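Local coordinates for Thiol:disulfide interchange protein (Proteus mirabilis, PDB 4OD7) that probably acts as a periplasmic dithiol oxidase of the thioredoxin family, passing disulfide bonds to folding proteins, at residues 35-39 with 40-44; 93-97 with 98-102; 135-138 with 139-142; 177-180 with 181-185. The protein carries 1 engineered substitution. All coordinates share one frame; numbering follows the deposited sequence.

Contact 1 of 4, residues 35-39 with 40-44; sequences CYQFS and EVYKV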
# COMPACT_ATOMS: atom_id res chain seq x y z
N CYS A 35 -4.73 2.74 7.12
CA CYS A 35 -3.64 1.97 6.54
C CYS A 35 -2.74 1.37 7.60
O CYS A 35 -2.36 0.21 7.51
CB CYS A 35 -2.85 2.89 5.65
SG CYS A 35 -3.66 3.19 4.15
N TYR A 36 -2.48 2.12 8.65
CA TYR A 36 -1.68 1.61 9.74
C TYR A 36 -2.36 0.44 10.39
O TYR A 36 -1.81 -0.64 10.60
CB TYR A 36 -1.42 2.70 10.78
CG TYR A 36 -0.56 2.24 11.92
CD1 TYR A 36 0.78 1.91 11.73
CD2 TYR A 36 -1.10 2.07 13.17
CE1 TYR A 36 1.54 1.45 12.76
CE2 TYR A 36 -0.34 1.63 14.21
CZ TYR A 36 0.97 1.33 14.01
OH TYR A 36 1.69 0.87 15.08
N GLN A 37 -3.60 0.68 10.73
CA GLN A 37 -4.40 -0.38 11.28
C GLN A 37 -4.41 -1.68 10.38
O GLN A 37 -4.23 -2.77 10.87
CB GLN A 37 -5.79 0.15 11.41
CG GLN A 37 -6.32 0.62 12.71
CD GLN A 37 -6.55 -0.53 13.62
OE1 GLN A 37 -6.62 -1.68 13.23
NE2 GLN A 37 -6.65 -0.24 14.82
N PHE A 38 -4.63 -1.53 9.08
CA PHE A 38 -4.77 -2.62 8.10
C PHE A 38 -3.45 -3.42 7.95
O PHE A 38 -3.44 -4.65 7.95
CB PHE A 38 -5.17 -2.05 6.75
CG PHE A 38 -5.78 -3.07 5.77
CD1 PHE A 38 -7.13 -3.40 5.80
CD2 PHE A 38 -4.99 -3.66 4.83
CE1 PHE A 38 -7.65 -4.26 4.90
CE2 PHE A 38 -5.53 -4.55 3.89
CZ PHE A 38 -6.84 -4.85 3.93
N SER A 39 -2.34 -2.71 7.77
CA SER A 39 -1.11 -3.38 7.43
C SER A 39 -0.18 -3.61 8.63
O SER A 39 0.47 -4.64 8.68
CB SER A 39 -0.39 -2.57 6.37
OG SER A 39 0.08 -1.36 6.89
N GLU A 40 -0.10 -2.69 9.59
CA GLU A 40 0.89 -2.82 10.67
C GLU A 40 0.36 -3.55 11.88
O GLU A 40 1.11 -4.22 12.57
CB GLU A 40 1.44 -1.47 11.10
CG GLU A 40 2.24 -0.68 10.09
CD GLU A 40 3.55 -1.36 9.83
OE1 GLU A 40 4.27 -1.48 10.83
OE2 GLU A 40 3.93 -1.70 8.70
N VAL A 41 -0.94 -3.42 12.14
CA VAL A 41 -1.58 -4.09 13.30
C VAL A 41 -2.21 -5.42 12.87
O VAL A 41 -1.85 -6.47 13.39
CB VAL A 41 -2.67 -3.17 13.97
CG1 VAL A 41 -3.29 -3.88 15.18
CG2 VAL A 41 -2.09 -1.79 14.38
N TYR A 42 -3.16 -5.37 11.96
CA TYR A 42 -3.87 -6.56 11.52
C TYR A 42 -3.06 -7.38 10.52
O TYR A 42 -3.31 -8.57 10.36
CB TYR A 42 -5.22 -6.20 10.87
CG TYR A 42 -6.28 -5.61 11.79
CD1 TYR A 42 -6.23 -5.78 13.16
CD2 TYR A 42 -7.37 -4.94 11.26
CE1 TYR A 42 -7.21 -5.26 13.98
CE2 TYR A 42 -8.36 -4.41 12.06
CZ TYR A 42 -8.29 -4.58 13.42
OH TYR A 42 -9.30 -4.06 14.22
N LYS A 43 -2.12 -6.73 9.82
CA LYS A 43 -1.26 -7.40 8.85
C LYS A 43 -2.07 -8.07 7.72
O LYS A 43 -1.82 -9.21 7.36
CB LYS A 43 -0.41 -8.44 9.59
CG LYS A 43 0.44 -7.86 10.71
CD LYS A 43 1.14 -8.95 11.46
CE LYS A 43 1.95 -8.48 12.63
NZ LYS A 43 2.96 -9.53 13.00
N VAL A 44 -3.07 -7.39 7.19
CA VAL A 44 -3.90 -8.03 6.19
C VAL A 44 -3.11 -8.12 4.89
O VAL A 44 -3.12 -9.17 4.25
CB VAL A 44 -5.23 -7.27 5.98
CG1 VAL A 44 -6.12 -8.00 4.98
CG2 VAL A 44 -5.97 -7.12 7.26

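Contact 2 of 4, residues 93-97 with 98-102; sequences LFKGI and QETQS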
# COMPACT_ATOMS: atom_id res chain seq x y z
N LEU A 93 8.18 5.00 9.47
CA LEU A 93 7.55 6.06 8.75
C LEU A 93 6.13 6.22 9.25
O LEU A 93 5.67 7.32 9.45
CB LEU A 93 7.56 5.76 7.27
CG LEU A 93 8.94 5.85 6.59
CD1 LEU A 93 8.79 5.32 5.22
CD2 LEU A 93 9.54 7.24 6.54
N PHE A 94 5.44 5.12 9.45
CA PHE A 94 4.11 5.20 10.08
C PHE A 94 4.23 5.84 11.46
O PHE A 94 3.51 6.76 11.78
CB PHE A 94 3.47 3.82 10.23
CG PHE A 94 2.69 3.36 9.04
CD1 PHE A 94 1.57 4.03 8.62
CD2 PHE A 94 3.08 2.22 8.36
CE1 PHE A 94 0.86 3.57 7.50
CE2 PHE A 94 2.37 1.76 7.26
CZ PHE A 94 1.26 2.44 6.83
N LYS A 95 5.17 5.37 12.25
CA LYS A 95 5.37 5.89 13.60
C LYS A 95 5.67 7.38 13.59
O LYS A 95 5.07 8.14 14.35
CB LYS A 95 6.47 5.10 14.30
CG LYS A 95 6.83 5.66 15.63
CD LYS A 95 8.00 4.98 16.26
CE LYS A 95 8.43 5.84 17.44
NZ LYS A 95 7.34 6.09 18.40
N GLY A 96 6.59 7.80 12.73
CA GLY A 96 7.00 9.18 12.72
C GLY A 96 5.90 10.09 12.25
O GLY A 96 5.81 11.20 12.67
N ILE A 97 5.02 9.60 11.41
CA ILE A 97 3.89 10.40 11.00
C ILE A 97 2.80 10.37 12.08
O ILE A 97 2.35 11.40 12.52
CB ILE A 97 3.26 9.91 9.67
CG1 ILE A 97 4.26 10.01 8.52
CG2 ILE A 97 1.97 10.69 9.38
CD1 ILE A 97 4.58 11.41 8.09
N GLN A 98 2.41 9.20 12.51
CA GLN A 98 1.21 9.08 13.28
C GLN A 98 1.33 8.97 14.77
O GLN A 98 0.40 9.31 15.49
CB GLN A 98 0.44 7.87 12.77
CG GLN A 98 0.03 8.12 11.40
CD GLN A 98 -1.00 7.22 10.95
OE1 GLN A 98 -1.96 6.97 11.67
NE2 GLN A 98 -0.81 6.66 9.74
N GLU A 99 2.47 8.51 15.25
CA GLU A 99 2.65 8.20 16.66
C GLU A 99 3.34 9.35 17.37
O GLU A 99 2.93 9.75 18.44
CB GLU A 99 3.46 6.95 16.83
CG GLU A 99 3.58 6.53 18.26
CD GLU A 99 4.25 5.20 18.39
OE1 GLU A 99 4.15 4.39 17.46
OE2 GLU A 99 4.94 4.99 19.40
N THR A 100 4.48 9.75 16.85
CA THR A 100 5.27 10.79 17.47
C THR A 100 5.14 12.11 16.73
O THR A 100 5.39 13.14 17.30
CB THR A 100 6.77 10.39 17.56
OG1 THR A 100 7.26 10.01 16.27
CG2 THR A 100 6.94 9.18 18.44
N GLN A 101 4.65 12.09 15.50
CA GLN A 101 4.63 13.29 14.68
C GLN A 101 5.98 13.99 14.73
O GLN A 101 6.08 15.21 14.84
CB GLN A 101 3.52 14.23 15.10
CG GLN A 101 2.15 13.71 14.77
CD GLN A 101 1.65 12.74 15.78
OE1 GLN A 101 2.29 12.49 16.79
NE2 GLN A 101 0.49 12.15 15.51
N SER A 102 7.02 13.20 14.59
CA SER A 102 8.35 13.71 14.55
C SER A 102 8.83 14.04 13.12
O SER A 102 9.84 14.74 12.94
CB SER A 102 9.27 12.70 15.20
OG SER A 102 8.96 11.40 14.79

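Contact 3 of 4, residues 135-138 with 139-142; sequences LVSQ and QQNA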
# COMPACT_ATOMS: atom_id res chain seq x y z
N LEU A 135 9.72 5.23 -10.26
CA LEU A 135 8.79 4.67 -9.27
C LEU A 135 7.75 5.70 -8.82
O LEU A 135 6.61 5.36 -8.52
CB LEU A 135 9.54 4.16 -8.02
CG LEU A 135 10.32 2.88 -8.21
CD1 LEU A 135 11.27 2.70 -7.06
CD2 LEU A 135 9.42 1.69 -8.31
N VAL A 136 8.15 6.96 -8.71
CA VAL A 136 7.20 7.98 -8.29
C VAL A 136 6.12 8.11 -9.37
O VAL A 136 4.93 8.16 -9.06
CB VAL A 136 7.93 9.35 -7.99
CG1 VAL A 136 6.94 10.58 -8.12
CG2 VAL A 136 8.75 9.25 -6.64
N SER A 137 6.56 8.17 -10.64
CA SER A 137 5.65 8.27 -11.78
C SER A 137 4.74 7.07 -11.81
O SER A 137 3.56 7.20 -12.04
CB SER A 137 6.43 8.42 -13.06
OG SER A 137 7.19 9.58 -12.97
N GLN A 138 5.31 5.90 -11.55
CA GLN A 138 4.55 4.65 -11.55
C GLN A 138 3.39 4.68 -10.56
O GLN A 138 2.31 4.19 -10.86
CB GLN A 138 5.43 3.48 -11.18
CG GLN A 138 4.69 2.17 -11.35
CD GLN A 138 5.62 0.99 -11.44
OE1 GLN A 138 5.89 0.49 -12.51
NE2 GLN A 138 6.10 0.52 -10.28
N GLN A 139 3.67 5.20 -9.37
CA GLN A 139 2.67 5.31 -8.29
C GLN A 139 1.55 6.30 -8.61
O GLN A 139 0.36 5.99 -8.51
CB GLN A 139 3.38 5.72 -7.02
CG GLN A 139 4.25 4.63 -6.50
CD GLN A 139 5.00 5.02 -5.25
OE1 GLN A 139 4.49 4.89 -4.14
NE2 GLN A 139 6.23 5.49 -5.43
N GLN A 140 1.97 7.48 -9.03
CA GLN A 140 1.08 8.57 -9.30
C GLN A 140 0.13 8.22 -10.43
O GLN A 140 -1.02 8.55 -10.36
CB GLN A 140 1.89 9.80 -9.68
CG GLN A 140 2.76 10.38 -8.57
CD GLN A 140 3.66 11.50 -9.11
OE1 GLN A 140 4.13 11.43 -10.26
NE2 GLN A 140 3.90 12.53 -8.30
N ASN A 141 0.64 7.56 -11.47
CA ASN A 141 -0.18 7.10 -12.60
C ASN A 141 -1.10 6.00 -12.24
O ASN A 141 -2.17 5.91 -12.80
CB ASN A 141 0.68 6.58 -13.74
CG ASN A 141 1.44 7.64 -14.45
OD1 ASN A 141 2.46 7.34 -15.04
ND2 ASN A 141 0.94 8.87 -14.44
N ALA A 142 -0.66 5.13 -11.32
CA ALA A 142 -1.50 4.04 -10.84
C ALA A 142 -2.68 4.53 -10.06
O ALA A 142 -3.77 4.04 -10.24
CB ALA A 142 -0.69 3.06 -9.96

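Contact 4 of 4, residues 177-180 with 181-185; sequences KAYS and DVVNQ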
# COMPACT_ATOMS: atom_id res chain seq x y z
N LYS A 177 -7.25 -13.54 7.21
CA LYS A 177 -7.29 -14.83 6.57
C LYS A 177 -8.43 -14.84 5.60
O LYS A 177 -8.35 -15.39 4.50
CB LYS A 177 -7.41 -15.91 7.61
CG LYS A 177 -6.10 -16.16 8.31
CD LYS A 177 -6.19 -17.29 9.32
CE LYS A 177 -7.23 -16.95 10.38
NZ LYS A 177 -7.28 -17.92 11.50
N ALA A 178 -9.53 -14.26 6.03
CA ALA A 178 -10.71 -14.17 5.21
C ALA A 178 -10.43 -13.29 4.02
O ALA A 178 -10.97 -13.51 2.97
CB ALA A 178 -11.87 -13.62 6.00
N TYR A 179 -9.66 -12.23 4.23
CA TYR A 179 -9.30 -11.30 3.16
C TYR A 179 -8.44 -12.02 2.15
O TYR A 179 -8.67 -11.94 0.94
CB TYR A 179 -8.53 -10.09 3.69
CG TYR A 179 -8.54 -8.89 2.73
CD1 TYR A 179 -7.66 -8.80 1.66
CD2 TYR A 179 -9.43 -7.83 2.92
CE1 TYR A 179 -7.68 -7.72 0.79
CE2 TYR A 179 -9.46 -6.76 2.07
CZ TYR A 179 -8.58 -6.70 1.01
OH TYR A 179 -8.63 -5.60 0.16
N SER A 180 -7.44 -12.72 2.68
CA SER A 180 -6.51 -13.52 1.88
C SER A 180 -7.23 -14.61 1.11
O SER A 180 -6.83 -14.97 0.02
CB SER A 180 -5.45 -14.16 2.77
OG SER A 180 -4.77 -15.15 2.05
N ASP A 181 -8.29 -15.15 1.71
CA ASP A 181 -9.14 -16.15 1.07
C ASP A 181 -9.82 -15.58 -0.18
O ASP A 181 -9.79 -16.19 -1.23
CB ASP A 181 -10.16 -16.62 2.09
CG ASP A 181 -10.65 -18.02 1.86
OD1 ASP A 181 -9.99 -18.81 1.15
OD2 ASP A 181 -11.72 -18.33 2.45
N VAL A 182 -10.46 -14.41 -0.05
CA VAL A 182 -11.15 -13.75 -1.18
C VAL A 182 -10.23 -13.39 -2.36
O VAL A 182 -10.61 -13.52 -3.51
CB VAL A 182 -11.91 -12.49 -0.71
CG1 VAL A 182 -12.56 -11.75 -1.86
CG2 VAL A 182 -12.96 -12.89 0.28
N VAL A 183 -9.03 -12.88 -2.06
CA VAL A 183 -8.07 -12.46 -3.09
C VAL A 183 -7.68 -13.61 -3.99
O VAL A 183 -7.70 -13.47 -5.21
CB VAL A 183 -6.82 -11.87 -2.47
CG1 VAL A 183 -5.74 -11.63 -3.54
CG2 VAL A 183 -7.18 -10.59 -1.77
N ASN A 184 -7.33 -14.73 -3.38
CA ASN A 184 -6.88 -15.91 -4.11
C ASN A 184 -8.00 -16.46 -5.01
O ASN A 184 -7.73 -17.05 -6.06
CB ASN A 184 -6.46 -17.01 -3.12
CG ASN A 184 -5.16 -16.72 -2.42
OD1 ASN A 184 -4.46 -15.77 -2.74
ND2 ASN A 184 -4.85 -17.54 -1.44
N GLN A 185 -9.25 -16.21 -4.62
CA GLN A 185 -10.39 -16.63 -5.43
C GLN A 185 -10.53 -15.70 -6.61
O GLN A 185 -10.86 -16.13 -7.71
CB GLN A 185 -11.68 -16.65 -4.60
O HOH W 1 -3.62 -14.16 -0.32

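Contact 1 of 4, residues 35-39 with 40-44
F38 and V44 meet where helix 33-41 gives way to helix 44-51 in this DsbA thioredoxin fold. The first of these helices begins just after position 32 and carries C35 of the redox-active pair; position 32 is an engineered serine here, so the disulfide is absent. From CB, the F38 side chain sets off away from V44, but with CG anti to the backbone N (chi1 -161°), and thus beside the carbonyl carbon, the ring comes round to V44. CD1 barely reaches V44 CG2, while CD2 sits 3.8 Å from V44 CB. At the far rim the fit tightens: CE2 lies 3.4 Å from V44 CB, and CZ comes equally near V44 CG1. The result is a CH-pi contact, with V44 CB over one face and shifted toward the rim. The backbone repeats the link, V44 N giving F38 O a nearly straight bond of 2.9 Å. The bond links residues six apart, where the helix has widened into a pi-type turn. K43 has positive phi and is also the N-cap residue of helix 44-51. On another side of the helix, E40 CB and CG pack against the Y36 ring, with E40 CB 3.4 Å from Y36 CE1. The bound peptide packs an apolar side chain on Q37 and Y42, which meet each other as well. Bent at chi2 (-71°), Q37 brings OE1 over one face of the Y42 ring, 3.4 Å from Y42 CZ, with amide and ring planes 65° apart.

Contact 2 of 4, residues 93-97 with 98-102
K95 and E99 form the charged pair of this helix end, where helix 86-99 of the DsbA fold passes through a pi-type turn and unwinds, Q101 taking positive phi. The salt bridge joins K95 NZ to E99 OE2 at 2.8 Å, although as a hydrogen bond it is weak. K95 runs out extended and bends only at its last torsion (chi4 56°), which swings NZ across to the carboxylate; the other oxygen, E99 OE1, rests 3.5 Å from K95 CG.

Among the backbone bonds, K95 O is gripped twice, by E99 N and T100 N, which approach from opposite faces of the carbonyl plane. One residue on, G96 O receives a weak, bent bond from S102 N, linking residues six apart. Hydroxyls add a short link in the loop itself, T100 OG1 to S102 OG at 2.6 Å.

The aromatic contact lies on the buried side, where F94 also meets F30 edge-to-face. F94 and Q98 run side by side. The amide nitrogen of Q98 is bonded to F30 O and to O of the engineered S32, so the ring edge flanks a polar group already engaged: Q98 NE2 comes to that edge 3.7 Å from F94 CD1, with ring and amide planes 67° apart.

Contact 3 of 4, residues 135-138 with 139-142
Q139 folds its side chain back on L135, one turn earlier in helix 130-145, and grips a backbone carbonyl with two of its nitrogens. Its CG is anti to the carbonyl carbon (chi1 -69°), which directs the extended chain toward the start of the helix; CG passes 3.2 Å from L135 O, and NE2 bonds to that same oxygen at 3.1 Å. Q139 N supplies the usual helical bond from the opposite face of the carbonyl plane. L135 O lies almost exactly in the plane of the amide, yet NE2 stands well above the plane of the carbonyl. The other amide atom, OE1, accepts from H62 N, so this buried glutamine ties the helix to strand 58-62.

V136 meets the side chain of Q140 obliquely, its CG1 touching Q140 CD at 3.5 Å. Here too the glutamine chain runs back along the helix, and Q140 CG comes 3.1 Å from V136 O.

Q138 makes its link through the backbone: Q138 O accepts from A142 N at 3.1 Å, and A142 CB sits close to the same oxygen. Such i to i+4 contacts are those of a regular alpha-helix, here packed by L135, Q139 and A142 against helix 70-83 and strand 58-62 of the thioredoxin-like DsbA fold.

Contact 4 of 4, residues 177-180 with 181-185
The Y179 ring takes V183 CG2 at a slant, the methyl lying 3.9 Å from Y179 CE1. The ring of F38 meets it edge-to-face, V44 and V48 of helix 44-51 touch its side chain, and the phenol OH is hydrogen-bonded to N164 OD1. With CG anti to the backbone N (chi1 -160°), the Y179 ring lies among these partners, while V183 CG2 also settles 3.4 Å from Y179 O, so one methyl meets both the ring and the carbonyl of the residue one turn back.

The second flat group is the N184 amide, whose CG lies 3.4 Å from S180 O. A water spans the turn beside it, 2.8 Å from S180 OG and 3.0 Å from N184 OD1, to which it can donate. Both residues are also held by N51, since S180 OG bonds to N51 ND2 and N184 ND2 to N51 O.

These contacts occupy the inward side of helix 172-187, the last helix of the DsbA thioredoxin fold, where it packs on helix 44-51 and on strands 153-156 and 160-162. Its backbone bonds follow the alpha-helical pattern with some variation: D181 N to K177 O is short at 2.8 Å, V182 N to A178 O is longer, and N184 N to S180 O is weak. D181 CB rests over two carbonyls at once, 3.3 Å from each of K177 O and A178 O.

Contacts 1 and 2 are helix ends built alike: each has a pi-type turn, a residue of positive phi and a backbone bond spanning six residues, weak only in contact 2. They touch through Y36, S39 and E40 against F94, yet an apolar clasp closes contact 1, whereas contact 2 ends in an exposed salt bridge. Contacts 3 and 4 lie within continuing helices and use i to i+4 bonds, with a glutamine amide prominent in one and a tyrosine ring in the other. Contact 4 touches contact 1, through Y179 against F38 and V44. Contact 3 touches no other, its nearest atoms lying about 10 Å from contact 2. All are partly buried, contact 2 with most exposed residues.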